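PDB 3C1A: putative oxidoreductase, which probably binds a nicotinamide adenine dinucleotide through its Rossmann domain and, like its GFO/IDH/MocA relatives, may catalyse oxidation or reduction of a small molecule. Local coordinates for residues H175-V180 with R309-C314; M179-D182 with R186-D189. All blocks are in the same frame, centred on the assembly; numbering follows the deposited sequence.

Contact 1: H175-V180 with R309-C314; sequences HDVSMV and RVLGAC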
loop_
_atom_site.group_PDB
_atom_site.type_symbol
_atom_site.label_atom_id
_atom_site.label_comp_id
_atom_site.label_asym_id
_atom_site.label_seq_id
_atom_site.Cartn_x
_atom_site.Cartn_y
_atom_site.Cartn_z
ATOM N N HIS A 175 -1.138 -2.292 -4.551
ATOM C CA HIS A 175 -0.283 -1.090 -4.473
ATOM C C HIS A 175 -0.742 -0.029 -5.533
ATOM O O HIS A 175 -0.924 1.165 -5.232
ATOM C CB HIS A 175 1.147 -1.514 -4.666
ATOM C CG HIS A 175 2.118 -0.393 -4.578
ATOM N ND1 HIS A 175 2.302 0.336 -3.426
ATOM C CD2 HIS A 175 2.947 0.144 -5.508
ATOM C CE1 HIS A 175 3.218 1.272 -3.647
ATOM N NE2 HIS A 175 3.617 1.184 -4.907
ATOM N N ASP A 176 -1.009 -0.491 -6.752
ATOM C CA ASP A 176 -1.411 0.407 -7.845
ATOM C C ASP A 176 -2.926 0.663 -7.884
ATOM O O ASP A 176 -3.337 1.724 -8.289
ATOM C CB ASP A 176 -0.857 -0.111 -9.186
ATOM C CG ASP A 176 0.670 -0.234 -9.172
ATOM O OD1 ASP A 176 1.332 0.614 -8.539
ATOM O OD2 ASP A 176 1.220 -1.188 -9.749
ATOM N N VAL A 177 -3.759 -0.281 -7.478
ATOM C CA VAL A 177 -5.177 0.000 -7.417
ATOM C C VAL A 177 -5.501 1.129 -6.403
ATOM O O VAL A 177 -6.296 2.054 -6.710
ATOM C CB VAL A 177 -6.015 -1.278 -7.173
ATOM C CG1 VAL A 177 -7.434 -0.898 -6.942
ATOM C CG2 VAL A 177 -5.825 -2.223 -8.334
ATOM N N SER A 178 -4.804 1.125 -5.253
ATOM C CA SER A 178 -4.947 2.178 -4.238
ATOM C C SER A 178 -4.661 3.562 -4.817
ATOM O O SER A 178 -5.353 4.540 -4.501
ATOM C CB SER A 178 -4.033 1.917 -3.020
ATOM O OG SER A 178 -2.667 1.844 -3.364
HETATM N N MSE A 179 -3.642 3.630 -5.662
HETATM C CA MSE A 179 -3.218 4.880 -6.280
HETATM C C MSE A 179 -4.299 5.385 -7.256
HETATM O O MSE A 179 -4.716 6.551 -7.188
HETATM C CB MSE A 179 -1.867 4.667 -6.956
HETATM C CG MSE A 179 -1.314 5.865 -7.666
HETATM SE SE MSE A 179 -1.936 6.024 -9.507
HETATM C CE MSE A 179 -0.972 4.582 -10.256
ATOM N N VAL A 180 -4.808 4.494 -8.103
ATOM C CA VAL A 180 -5.847 4.857 -9.067
ATOM C C VAL A 180 -7.156 5.322 -8.394
ATOM O O VAL A 180 -7.656 6.403 -8.698
ATOM C CB VAL A 180 -6.074 3.741 -10.083
ATOM C CG1 VAL A 180 -7.163 4.118 -11.051
ATOM C CG2 VAL A 180 -4.775 3.477 -10.906
ATOM N N ARG A 309 -12.240 -4.970 -3.250
ATOM C CA ARG A 309 -13.390 -5.209 -4.146
ATOM C C ARG A 309 -12.946 -5.270 -5.602
ATOM O O ARG A 309 -13.313 -6.164 -6.340
ATOM C CB ARG A 309 -14.477 -4.146 -3.959
ATOM C CG ARG A 309 -15.680 -4.415 -4.870
ATOM C CD ARG A 309 -16.836 -3.472 -4.650
ATOM N NE ARG A 309 -17.377 -3.585 -3.306
ATOM C CZ ARG A 309 -17.222 -2.671 -2.356
ATOM N NH1 ARG A 309 -16.535 -1.560 -2.584
ATOM N NH2 ARG A 309 -17.761 -2.868 -1.164
ATOM N N VAL A 310 -12.101 -4.343 -6.004
ATOM C CA VAL A 310 -11.636 -4.280 -7.372
ATOM C C VAL A 310 -10.736 -5.493 -7.670
ATOM O O VAL A 310 -10.787 -6.058 -8.754
ATOM C CB VAL A 310 -10.800 -2.987 -7.621
ATOM C CG1 VAL A 310 -10.126 -3.032 -8.988
ATOM C CG2 VAL A 310 -11.634 -1.732 -7.470
ATOM N N LEU A 311 -9.869 -5.863 -6.725
ATOM C CA LEU A 311 -8.949 -6.958 -6.987
ATOM C C LEU A 311 -9.714 -8.252 -7.210
ATOM O O LEU A 311 -9.381 -9.022 -8.123
ATOM C CB LEU A 311 -7.954 -7.102 -5.861
ATOM C CG LEU A 311 -6.949 -5.959 -5.814
ATOM C CD1 LEU A 311 -6.116 -6.128 -4.602
ATOM C CD2 LEU A 311 -6.130 -5.988 -7.111
ATOM N N GLY A 312 -10.746 -8.475 -6.399
ATOM C CA GLY A 312 -11.629 -9.627 -6.573
ATOM C C GLY A 312 -12.373 -9.638 -7.901
ATOM O O GLY A 312 -12.563 -10.713 -8.483
ATOM N N ALA A 313 -12.766 -8.456 -8.392
ATOM C CA ALA A 313 -13.356 -8.303 -9.744
ATOM C C ALA A 313 -12.397 -8.639 -10.908
ATOM O O ALA A 313 -12.846 -8.899 -12.010
ATOM C CB ALA A 313 -13.907 -6.888 -9.926
ATOM N N CYS A 314 -11.091 -8.601 -10.661
ATOM C CA CYS A 314 -10.071 -8.903 -11.673
ATOM C C CYS A 314 -9.571 -10.335 -11.577
ATOM O O CYS A 314 -8.870 -10.809 -12.463
ATOM C CB CYS A 314 -8.874 -7.979 -11.482
ATOM S SG CYS A 314 -9.197 -6.257 -11.791
#
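Val-177 spreads its two methyl groups over two successive residues of the facing helix, CG1 against Val-310 and CG2 against Leu-311. Within the two segments the backbones come nearest at Val-177 and Val-310, whose CA atoms are 7.7 Å apart, and each of these valines directs its CB at the other helix. Val-177 CG1 lies 4.0 Å from Val-310 CG1 and equally close to Val-310 CB, so it meets one branch of its partner and the root of that branch; the two valines meet at a slant. With Val-177 CG1 anti to the backbone N (chi1 173°), CG2 is left beside that N and swings to Leu-311, where it stops 4.0 Å from CD2. Leu-311 sets out from its backbone past the facing helix rather than at it. Its CD1 continues the chain away from CA (chi2 174°), while the lateral methyl CD2 makes the touch, leucine and valine pointing opposite ways as they pass. Short branched valines suit the place where the two segments come nearest, and the longer leucine bridges the distance beside it. All three residues are buried, and the contact consists of methyl packing, without polar bonds between the segments. Val-177 also rests on Ile-222 of strand 218-225, and Val-310 on Thr-191 of strand 190-201, so each helix lies against the mixed sheet as well as against its neighbour. Helices packed against one another on one face of an open, largely antiparallel sheet are in keeping with the alpha/beta C-terminal domain of the GFO/IDH/MocA family.

Contact 2: M179-D182 with R186-D189; sequences MVLD and RDPD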
loop_
_atom_site.group_PDB
_atom_site.type_symbol
_atom_site.label_atom_id
_atom_site.label_comp_id
_atom_site.label_asym_id
_atom_site.label_seq_id
_atom_site.Cartn_x
_atom_site.Cartn_y
_atom_site.Cartn_z
HETATM N N MSE A 179 -3.642 3.630 -5.662
HETATM C CA MSE A 179 -3.218 4.880 -6.280
HETATM C C MSE A 179 -4.299 5.385 -7.256
HETATM O O MSE A 179 -4.716 6.551 -7.188
HETATM C CB MSE A 179 -1.867 4.667 -6.956
HETATM C CG MSE A 179 -1.314 5.865 -7.666
HETATM SE SE MSE A 179 -1.936 6.024 -9.507
HETATM C CE MSE A 179 -0.972 4.582 -10.256
ATOM N N VAL A 180 -4.808 4.494 -8.103
ATOM C CA VAL A 180 -5.847 4.857 -9.067
ATOM C C VAL A 180 -7.156 5.322 -8.394
ATOM O O VAL A 180 -7.656 6.403 -8.698
ATOM C CB VAL A 180 -6.074 3.741 -10.083
ATOM C CG1 VAL A 180 -7.163 4.118 -11.051
ATOM C CG2 VAL A 180 -4.775 3.477 -10.906
ATOM N N LEU A 181 -7.665 4.547 -7.444
ATOM C CA LEU A 181 -8.828 4.959 -6.642
ATOM C C LEU A 181 -8.613 6.257 -5.859
ATOM O O LEU A 181 -9.531 7.093 -5.779
ATOM C CB LEU A 181 -9.288 3.854 -5.707
ATOM C CG LEU A 181 -9.658 2.461 -6.249
ATOM C CD1 LEU A 181 -10.170 1.509 -5.127
ATOM C CD2 LEU A 181 -10.676 2.511 -7.366
ATOM N N ASP A 182 -7.427 6.451 -5.310
ATOM C CA ASP A 182 -7.090 7.706 -4.620
ATOM C C ASP A 182 -7.101 8.920 -5.567
ATOM O O ASP A 182 -7.699 9.962 -5.256
ATOM C CB ASP A 182 -5.755 7.624 -3.911
ATOM C CG ASP A 182 -5.470 8.871 -3.112
ATOM O OD1 ASP A 182 -6.285 9.211 -2.217
ATOM O OD2 ASP A 182 -4.431 9.503 -3.386
ATOM N N ARG A 186 -13.370 7.845 -6.786
ATOM C CA ARG A 186 -14.572 7.063 -6.990
ATOM C C ARG A 186 -14.179 5.677 -7.400
ATOM O O ARG A 186 -13.012 5.412 -7.685
ATOM C CB ARG A 186 -15.443 7.680 -8.093
ATOM C CG ARG A 186 -14.678 8.009 -9.356
ATOM C CD ARG A 186 -15.571 8.240 -10.580
ATOM N NE ARG A 186 -16.112 6.969 -11.026
ATOM C CZ ARG A 186 -16.678 6.718 -12.196
ATOM N NH1 ARG A 186 -16.825 7.658 -13.134
ATOM N NH2 ARG A 186 -17.100 5.488 -12.425
ATOM N N ASP A 187 -15.162 4.800 -7.495
ATOM C CA ASP A 187 -14.922 3.443 -7.924
ATOM C C ASP A 187 -15.117 3.280 -9.440
ATOM O O ASP A 187 -15.877 3.995 -10.061
ATOM C CB ASP A 187 -15.869 2.492 -7.191
ATOM C CG ASP A 187 -15.448 2.231 -5.751
ATOM O OD1 ASP A 187 -14.270 2.462 -5.389
ATOM O OD2 ASP A 187 -16.317 1.785 -4.976
ATOM N N PRO A 188 -14.455 2.297 -10.037
ATOM C CA PRO A 188 -14.638 2.107 -11.475
ATOM C C PRO A 188 -16.023 1.592 -11.892
ATOM O O PRO A 188 -16.672 0.861 -11.144
ATOM C CB PRO A 188 -13.525 1.110 -11.847
ATOM C CG PRO A 188 -13.179 0.415 -10.548
ATOM C CD PRO A 188 -13.438 1.402 -9.459
ATOM N N ASP A 189 -16.447 2.001 -13.084
ATOM C CA ASP A 189 -17.655 1.481 -13.746
ATOM C C ASP A 189 -17.421 0.069 -14.185
ATOM O O ASP A 189 -18.345 -0.707 -14.248
ATOM C CB ASP A 189 -17.966 2.267 -15.030
ATOM C CG ASP A 189 -18.131 3.711 -14.783
ATOM O OD1 ASP A 189 -19.025 4.073 -13.998
ATOM O OD2 ASP A 189 -17.350 4.495 -15.346
#
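Arg-186, whose carbonyl O lies 3.7 Å from Leu-181 CD2, has Asp-189 CG at the edge of its guanidinium, in plane with it. Along the same group NE and NH2 grip a single acceptor side-on. Asp-187 O is 3.1 Å from Arg-186 NE, which comes from above the carbonyl plane, and 3.1 Å from Arg-186 NH2, which lies in that plane and approaches more nearly in line with the C=O (159°). Arg-186 NH2 also forms a salt bridge with Asp-189 OD1 at 2.9 Å, a weak hydrogen bond by its angle. Arginine suits this bend because one planar group can bind a backbone oxygen and a carboxylate together.

Toward the helix the loop offers a different surface. Leu-181 extends CD1 away from CA (chi2 -177°), leaving CD2 as a lateral methyl. This methyl of Leu-181 packs 3.6 Å from Pro-188 CD, the two side chains meeting almost perpendicularly. Proline offers a rigid apolar ring carbon there and has no amide N-H to satisfy. Asp-187 OD1 stands 4.1 Å from Leu-181 CD2, but its polar partner is Arg-306 of helix 301-314, with which it forms a salt bridge. Leucine therefore meets the loop through van der Waals contact of one methyl, while the loop is held by polar bonds within itself and to Ser-216, from Arg-186 NH1 and Asp-189 OD2: the arginine's positive charge would probably polarise the Asp-187 carbonyl and stabilise the Asp-189 carboxylate.

Overall arrangement
Helix 168-184 serves both contacts, whose centres lie about 8 Å apart. Contact 1 is the core one: it joins this helix to the chain's C-terminal helix, far away in sequence, and its two segments meet through buried aliphatic groups alone. Contact 2 is local and only partly buried, closing the helix against the loop that leads into strand 190-201, and it combines one apolar touch with a charged, hydrogen-bonded framework nearer the surface. The two patches run together where Val-310 CG2 approaches Pro-188 CG (4.1 Å), so helix, loop and C-terminal helix share one apolar seam. From contact 1 to contact 2 the chemistry thus shifts from methyl packing alone to methyl packing beside charge.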